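Local atomic coordinates of arginyl-trna synthetase (Thermus thermophilus, PDB entry 1IQ0), a protein that probably joins L-arginine to tRNA(Arg) at the expense of ATP, releasing AMP and diphosphate, as a monomeric class I aminoacyl-tRNA synthetase. Residues V145-D150 against A232-L237; Q223-H228 against N326-G331; S482-A487 against L569-Q574. One frame throughout, in Å; residues are numbered along the deposited sequence.

Interaction 1 of 3, residues V145-D150 against A232-L237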
# COMPACT_ATOMS: atom_id res chain seq x y z
N VAL A 145 -9.41 -5.16 -4.65
CA VAL A 145 -8.71 -4.09 -5.36
C VAL A 145 -9.47 -3.71 -6.63
O VAL A 145 -9.75 -4.55 -7.49
CB VAL A 145 -7.27 -4.54 -5.71
CG1 VAL A 145 -6.60 -3.53 -6.64
CG2 VAL A 145 -6.46 -4.68 -4.43
N LEU A 146 -9.80 -2.43 -6.75
CA LEU A 146 -10.53 -1.94 -7.90
C LEU A 146 -9.67 -1.00 -8.74
O LEU A 146 -8.93 -0.18 -8.19
CB LEU A 146 -11.79 -1.21 -7.43
CG LEU A 146 -12.73 -0.57 -8.47
CD1 LEU A 146 -14.09 -0.35 -7.83
CD2 LEU A 146 -12.15 0.76 -8.97
N ASN A 147 -9.77 -1.13 -10.06
CA ASN A 147 -9.04 -0.27 -10.98
C ASN A 147 -10.10 0.45 -11.83
O ASN A 147 -10.84 -0.19 -12.58
CB ASN A 147 -8.10 -1.10 -11.86
CG ASN A 147 -7.19 -0.25 -12.73
OD1 ASN A 147 -6.27 -0.76 -13.38
ND2 ASN A 147 -7.43 1.06 -12.75
N TYR A 148 -10.20 1.77 -11.67
CA TYR A 148 -11.19 2.58 -12.39
C TYR A 148 -10.68 2.96 -13.78
O TYR A 148 -9.61 3.53 -13.91
CB TYR A 148 -11.51 3.85 -11.60
CG TYR A 148 -12.26 4.91 -12.38
CD1 TYR A 148 -13.57 4.68 -12.82
CD2 TYR A 148 -11.66 6.13 -12.69
CE1 TYR A 148 -14.26 5.64 -13.56
CE2 TYR A 148 -12.34 7.10 -13.43
CZ TYR A 148 -13.64 6.85 -13.86
OH TYR A 148 -14.33 7.80 -14.57
N ILE A 149 -11.47 2.64 -14.80
CA ILE A 149 -11.09 2.92 -16.19
C ILE A 149 -11.95 4.04 -16.78
O ILE A 149 -13.13 3.85 -17.06
CB ILE A 149 -11.25 1.64 -17.06
CG1 ILE A 149 -10.64 0.42 -16.34
CG2 ILE A 149 -10.56 1.84 -18.41
CD1 ILE A 149 -9.13 0.52 -16.06
N ASP A 150 -11.35 5.22 -16.96
CA ASP A 150 -12.07 6.37 -17.51
C ASP A 150 -12.05 6.25 -19.04
O ASP A 150 -11.30 6.94 -19.73
CB ASP A 150 -11.39 7.67 -17.07
CG ASP A 150 -12.20 8.92 -17.43
OD1 ASP A 150 -13.22 8.78 -18.13
OD2 ASP A 150 -11.83 10.04 -17.03
N ALA A 232 1.46 -6.15 -9.38
CA ALA A 232 0.26 -5.57 -8.76
C ALA A 232 -0.90 -6.53 -8.99
O ALA A 232 -0.93 -7.23 -10.00
CB ALA A 232 -0.04 -4.21 -9.39
N ARG A 233 -1.86 -6.57 -8.07
CA ARG A 233 -3.00 -7.48 -8.22
C ARG A 233 -4.32 -6.70 -8.32
O ARG A 233 -4.47 -5.66 -7.69
CB ARG A 233 -3.09 -8.44 -7.02
CG ARG A 233 -1.74 -8.88 -6.46
CD ARG A 233 -1.88 -9.92 -5.34
NE ARG A 233 -2.95 -9.63 -4.39
CZ ARG A 233 -3.11 -8.47 -3.75
NH1 ARG A 233 -2.26 -7.48 -3.95
NH2 ARG A 233 -4.13 -8.31 -2.92
N TYR A 234 -5.27 -7.21 -9.10
CA TYR A 234 -6.56 -6.54 -9.25
C TYR A 234 -7.72 -7.53 -9.23
O TYR A 234 -7.62 -8.62 -9.78
CB TYR A 234 -6.64 -5.75 -10.56
CG TYR A 234 -5.53 -4.75 -10.76
CD1 TYR A 234 -4.32 -5.13 -11.34
CD2 TYR A 234 -5.68 -3.42 -10.35
CE1 TYR A 234 -3.28 -4.22 -11.50
CE2 TYR A 234 -4.64 -2.50 -10.50
CZ TYR A 234 -3.45 -2.92 -11.08
OH TYR A 234 -2.42 -2.03 -11.22
N ASP A 235 -8.81 -7.13 -8.59
CA ASP A 235 -10.00 -7.97 -8.54
C ASP A 235 -11.08 -7.44 -9.49
O ASP A 235 -11.73 -8.21 -10.20
CB ASP A 235 -10.57 -8.02 -7.13
CG ASP A 235 -9.62 -8.64 -6.13
OD1 ASP A 235 -9.06 -7.90 -5.31
OD2 ASP A 235 -9.44 -9.88 -6.19
N LEU A 236 -11.26 -6.13 -9.49
CA LEU A 236 -12.30 -5.52 -10.31
C LEU A 236 -11.85 -4.37 -11.20
O LEU A 236 -10.92 -3.63 -10.88
CB LEU A 236 -13.41 -4.99 -9.40
CG LEU A 236 -14.06 -5.91 -8.38
CD1 LEU A 236 -14.67 -5.08 -7.26
CD2 LEU A 236 -15.10 -6.79 -9.06
N LEU A 237 -12.55 -4.23 -12.31
CA LEU A 237 -12.33 -3.15 -13.25
C LEU A 237 -13.70 -2.50 -13.33
O LEU A 237 -14.70 -3.19 -13.44
CB LEU A 237 -11.96 -3.70 -14.62
CG LEU A 237 -10.54 -3.54 -15.18
CD1 LEU A 237 -9.50 -3.92 -14.16
CD2 LEU A 237 -10.43 -4.38 -16.44
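Val145 lays CG1 over the backbone between Arg233 and Tyr234: this methyl is 3.2 Å from Arg233 O and 3.8 Å from Tyr234 CD2. It reaches both because it stands anti to the backbone N (chi1 171°). Asn147 CB comes to the same part of the phenol ring, 3.7 Å from Tyr234 CD2, and Ile149 CG1 meets Leu237 CG farther along. The ring is also held at its hydroxyl by Thr110, while Met227 and Ile126 touch it from helices 213-229 and 120-138.

The backbones pair as neighbouring parallel strands of the catalytic domain's central sheet, the HUP-type nucleotide-binding fold of class I synthetases. Leu146 is in register with Leu236, their side chains on one face, and Asn147 with Leu237 on the other. Asn147 N donates to Leu236 O at 2.9 Å. Val145 O accepts two N-H groups, from Leu236 N almost in line with the carbonyl (C=O...N 162°) and from Asp235 N at a sharper 141°. Ahead of the paired residues, Asp235 takes over with its side chain: OD1 receives Val145 N at 2.8 Å through its anti lone pair, in a nearly straight bond. The carboxylate thus substitutes for a backbone carbonyl where the strand pairing begins, and both polar backbone atoms of buried Val145 are satisfied.

Interaction 2 of 3, residues Q223-H228 against N326-G331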
# COMPACT_ATOMS: atom_id res chain seq x y z
N GLN A 223 -1.37 -1.55 -21.17
CA GLN A 223 -1.01 -0.90 -19.92
C GLN A 223 -0.99 -1.97 -18.84
O GLN A 223 -0.17 -1.93 -17.92
CB GLN A 223 -2.04 0.15 -19.51
CG GLN A 223 -2.17 1.35 -20.41
CD GLN A 223 -3.24 2.28 -19.90
OE1 GLN A 223 -4.35 1.85 -19.61
NE2 GLN A 223 -2.91 3.56 -19.77
N MET A 224 -1.91 -2.92 -18.95
CA MET A 224 -2.02 -3.99 -17.97
C MET A 224 -0.79 -4.89 -17.93
O MET A 224 -0.52 -5.52 -16.91
CB MET A 224 -3.28 -4.83 -18.24
CG MET A 224 -3.67 -5.73 -17.08
SD MET A 224 -5.41 -6.24 -17.18
CE MET A 224 -6.21 -4.65 -17.19
N ALA A 225 -0.04 -4.95 -19.03
CA ALA A 225 1.17 -5.77 -19.06
C ALA A 225 2.18 -5.14 -18.09
O ALA A 225 2.93 -5.85 -17.42
CB ALA A 225 1.74 -5.83 -20.47
N THR A 226 2.17 -3.82 -18.03
CA THR A 226 3.06 -3.08 -17.14
C THR A 226 2.63 -3.28 -15.68
O THR A 226 3.46 -3.49 -14.79
CB THR A 226 3.03 -1.57 -17.47
OG1 THR A 226 3.31 -1.39 -18.86
CG2 THR A 226 4.07 -0.82 -16.65
N MET A 227 1.32 -3.23 -15.44
CA MET A 227 0.78 -3.43 -14.10
C MET A 227 1.19 -4.81 -13.60
O MET A 227 1.60 -4.97 -12.45
CB MET A 227 -0.75 -3.34 -14.12
CG MET A 227 -1.30 -1.96 -14.47
SD MET A 227 -3.08 -1.99 -14.80
CE MET A 227 -3.25 -0.55 -15.92
N HIS A 228 1.07 -5.79 -14.48
CA HIS A 228 1.43 -7.17 -14.18
C HIS A 228 2.92 -7.30 -13.86
O HIS A 228 3.31 -7.98 -12.91
CB HIS A 228 1.08 -8.07 -15.36
CG HIS A 228 1.40 -9.52 -15.13
ND1 HIS A 228 0.68 -10.31 -14.26
CD2 HIS A 228 2.40 -10.30 -15.61
CE1 HIS A 228 1.21 -11.52 -14.22
NE2 HIS A 228 2.26 -11.54 -15.03
N ASN A 326 -8.21 -11.35 -20.50
CA ASN A 326 -6.87 -10.79 -20.45
C ASN A 326 -5.90 -11.92 -20.14
O ASN A 326 -6.29 -12.92 -19.54
CB ASN A 326 -6.77 -9.72 -19.37
CG ASN A 326 -6.64 -10.31 -17.98
OD1 ASN A 326 -5.54 -10.40 -17.44
ND2 ASN A 326 -7.76 -10.72 -17.40
N PRO A 327 -4.63 -11.79 -20.54
CA PRO A 327 -3.66 -12.85 -20.28
C PRO A 327 -2.90 -12.76 -18.96
O PRO A 327 -2.02 -13.59 -18.71
CB PRO A 327 -2.73 -12.75 -21.47
CG PRO A 327 -2.65 -11.26 -21.66
CD PRO A 327 -4.10 -10.82 -21.52
N TYR A 328 -3.23 -11.79 -18.11
CA TYR A 328 -2.49 -11.64 -16.87
C TYR A 328 -3.20 -12.07 -15.59
O TYR A 328 -2.59 -12.68 -14.71
CB TYR A 328 -2.04 -10.18 -16.72
CG TYR A 328 -1.53 -9.58 -18.01
CD1 TYR A 328 -2.36 -8.80 -18.81
CD2 TYR A 328 -0.22 -9.83 -18.45
CE1 TYR A 328 -1.90 -8.29 -20.03
CE2 TYR A 328 0.24 -9.32 -19.67
CZ TYR A 328 -0.61 -8.56 -20.45
OH TYR A 328 -0.17 -8.06 -21.65
N TYR A 329 -4.49 -11.75 -15.48
CA TYR A 329 -5.24 -12.11 -14.28
C TYR A 329 -6.45 -12.96 -14.58
O TYR A 329 -7.48 -12.47 -15.04
CB TYR A 329 -5.68 -10.84 -13.56
CG TYR A 329 -4.57 -9.85 -13.36
CD1 TYR A 329 -4.34 -8.83 -14.29
CD2 TYR A 329 -3.74 -9.91 -12.23
CE1 TYR A 329 -3.32 -7.89 -14.10
CE2 TYR A 329 -2.72 -8.98 -12.04
CZ TYR A 329 -2.52 -7.97 -12.97
OH TYR A 329 -1.55 -7.03 -12.76
N PRO A 330 -6.36 -14.27 -14.29
CA PRO A 330 -7.45 -15.23 -14.52
C PRO A 330 -8.75 -14.87 -13.80
O PRO A 330 -9.83 -15.05 -14.35
CB PRO A 330 -6.86 -16.54 -14.01
CG PRO A 330 -5.37 -16.36 -14.26
CD PRO A 330 -5.16 -14.95 -13.78
N GLY A 331 -8.64 -14.37 -12.57
CA GLY A 331 -9.83 -14.04 -11.81
C GLY A 331 -10.33 -12.61 -11.87
O GLY A 331 -11.26 -12.25 -11.15
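Tyr328, Tyr329 and His228 form an aromatic cluster that joins the loop between strands 320-323 and 333-335 to helix 213-229, with an Asx turn at Asn326 shaping the loop. No hydrogen bond crosses between the two segments, so the contact rests on apolar and aromatic packing.

A CH-pi contact places Ala225 CA 4.0 Å from the centroid of the Tyr328 ring and 28° off its normal, so the helix backbone covers one ring face. Pro327 CG touches the opposite face. Replacing Tyr328 by an alanine would probably open a gap above Ala225 and take from the His228 imidazole the ring beside it.

Among the rings themselves, His228 turns its edge to the face of Tyr329, with planes at 80° and centroids 5.7 Å apart, an edge-to-face pair. Its CG stands anti to the backbone N (chi1 -179°), which carries the imidazole out to the loop; there ND1 also meets Tyr328 CB at 3.7 Å.

Met224 supplies the sulfur and aliphatic contacts. Its CG wedges between the two tyrosines, 3.7 Å from Tyr329 CE1 and close to the plane of that ring, while SD lies at the same ring's edge in a Met-aromatic contact.

Polar bonds hold the loop. The Tyr329 hydroxyl lies against His228 CA and bonds to Ala232 O. Asn326 OD1 accepts Tyr328 N from above its carbonyl plane and Tyr329 N within that plane, on a lone pair; its ND2 returns a bond to Tyr329 O at 3.0 Å, with that oxygen near the amide plane of Asn326.

Interaction 3 of 3, residues S482-A487 against L569-Q574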
# COMPACT_ATOMS: atom_id res chain seq x y z
N SER A 482 20.60 -19.68 2.27
CA SER A 482 21.72 -20.51 1.83
C SER A 482 22.25 -21.36 2.98
O SER A 482 22.68 -22.50 2.78
CB SER A 482 22.86 -19.64 1.26
OG SER A 482 23.53 -18.94 2.29
N ILE A 483 22.22 -20.82 4.20
CA ILE A 483 22.68 -21.54 5.39
C ILE A 483 21.78 -22.76 5.64
O ILE A 483 22.26 -23.86 5.91
CB ILE A 483 22.64 -20.62 6.64
CG1 ILE A 483 23.60 -19.44 6.44
CG2 ILE A 483 23.02 -21.42 7.89
CD1 ILE A 483 23.51 -18.37 7.55
N LEU A 484 20.47 -22.56 5.54
CA LEU A 484 19.50 -23.63 5.75
C LEU A 484 19.67 -24.70 4.67
O LEU A 484 19.47 -25.89 4.91
CB LEU A 484 18.08 -23.07 5.67
CG LEU A 484 17.69 -21.91 6.59
CD1 LEU A 484 16.25 -21.51 6.31
CD2 LEU A 484 17.86 -22.30 8.05
N ARG A 485 20.04 -24.27 3.48
CA ARG A 485 20.24 -25.17 2.36
C ARG A 485 21.39 -26.13 2.67
O ARG A 485 21.28 -27.35 2.48
CB ARG A 485 20.56 -24.34 1.12
CG ARG A 485 20.40 -25.02 -0.22
CD ARG A 485 20.72 -24.01 -1.33
NE ARG A 485 19.95 -22.78 -1.18
CZ ARG A 485 20.44 -21.55 -1.32
NH1 ARG A 485 21.72 -21.36 -1.62
NH2 ARG A 485 19.65 -20.50 -1.14
N LYS A 486 22.49 -25.58 3.18
CA LYS A 486 23.67 -26.35 3.53
C LYS A 486 23.51 -27.22 4.77
O LYS A 486 24.15 -28.27 4.89
CB LYS A 486 24.86 -25.40 3.73
CG LYS A 486 25.31 -24.73 2.44
CD LYS A 486 26.13 -23.48 2.69
CE LYS A 486 26.45 -22.80 1.36
NZ LYS A 486 27.11 -21.47 1.51
N ALA A 487 22.64 -26.80 5.68
CA ALA A 487 22.42 -27.53 6.93
C ALA A 487 21.59 -28.79 6.80
O ALA A 487 21.83 -29.78 7.50
CB ALA A 487 21.78 -26.61 7.97
N LEU A 569 16.53 -20.05 14.45
CA LEU A 569 16.49 -18.59 14.47
C LEU A 569 16.72 -18.07 13.05
O LEU A 569 16.08 -17.11 12.62
CB LEU A 569 17.57 -18.06 15.40
CG LEU A 569 17.60 -16.55 15.65
CD1 LEU A 569 16.25 -16.09 16.19
CD2 LEU A 569 18.72 -16.23 16.63
N VAL A 570 17.64 -18.71 12.33
CA VAL A 570 17.94 -18.33 10.96
C VAL A 570 16.70 -18.58 10.09
O VAL A 570 16.37 -17.78 9.22
CB VAL A 570 19.14 -19.15 10.40
CG1 VAL A 570 19.22 -19.00 8.89
CG2 VAL A 570 20.44 -18.65 11.05
N GLN A 571 16.01 -19.69 10.36
CA GLN A 571 14.82 -20.04 9.61
C GLN A 571 13.71 -19.02 9.88
O GLN A 571 13.03 -18.57 8.95
CB GLN A 571 14.33 -21.44 10.01
CG GLN A 571 13.06 -21.85 9.28
CD GLN A 571 12.62 -23.26 9.60
OE1 GLN A 571 12.36 -23.59 10.76
NE2 GLN A 571 12.55 -24.11 8.58
N SER A 572 13.53 -18.66 11.14
CA SER A 572 12.51 -17.67 11.49
C SER A 572 12.81 -16.34 10.79
O SER A 572 11.90 -15.65 10.32
CB SER A 572 12.46 -17.47 13.01
OG SER A 572 11.64 -16.38 13.35
N LEU A 573 14.09 -15.97 10.72
CA LEU A 573 14.47 -14.73 10.06
C LEU A 573 14.21 -14.77 8.55
O LEU A 573 13.72 -13.80 7.98
CB LEU A 573 15.95 -14.39 10.29
CG LEU A 573 16.25 -13.19 9.37
CD1 LEU A 573 16.33 -11.93 10.19
CD2 LEU A 573 17.49 -13.45 8.57
N GLN A 574 14.57 -15.88 7.91
CA GLN A 574 14.36 -16.01 6.47
C GLN A 574 12.87 -15.99 6.14
O GLN A 574 12.45 -15.38 5.17
CB GLN A 574 15.00 -17.29 5.93
CG GLN A 574 14.21 -18.54 6.19
CD GLN A 574 13.49 -19.05 4.96
OE1 GLN A 574 13.17 -18.29 4.04
NE2 GLN A 574 13.21 -20.35 4.94
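Leu484 drives its forked end against helix 562-583, and its two methyls divide most of the contact, sharing Gln571. CD2 packs on Val570 CG1 at 3.7 Å, whereas CD1 meets the backbone at Gln571 CA, 3.9 Å away, and the bent side chain of Gln574. With CG anti to the carbonyl carbon (chi1 -55°) and CD2 and CD1 spread beyond it, the leucine straddles the surface formed by residues one turn apart.

Val570 answers with CG1. The same methyl grazes Ile483 CB more loosely, at 4.4 Å, and the valine and Leu484 side chains run past one another in opposite senses.

These residues belong to the helical anticodon-binding domain of the DALR family. The short helix segments 482-487 and 569-574 cross at -136°, with axes 10.0 Å apart at their closest approach. Trp490 extends the apolar surroundings by touching both Leu484 and Gln571, and Trp539 of helix 525-544 lies against Ile483.

Gln574 is folded rather than extended. Its CG sits between the backbone N and carbonyl carbon (chi1 78°), and the chain bends at chi2, bringing the aliphatic CG 3.6 Å from Leu484 CD1 and the amide NE2 to 3.5 Å from that methyl. Gln571, by contrast, is stretched out beyond CG, and it is its CB that approaches Leu484 CD2, at 4.1 Å.

From the N terminus, residues 145-150 come first, on a central strand of the catalytic sheet. The chain then runs through mainly helical residues to helix 213-229, which carries 223-228, and directly on to 232-237, where interaction 1 closes its loop. Interaction 2 closes later, at 326-331, so the two cross along the sequence. They also touch: Ala232 N is 3.3 Å from Met227 O, a probable hydrogen bond, so the parallel strand pair, the helix and the loop before strand 333-335 are tied together. Interaction 3 follows in series, joining two helices of the anticodon-binding domain; its nearest atoms lie about 19 Å from interaction 1 and 22 Å from interaction 2.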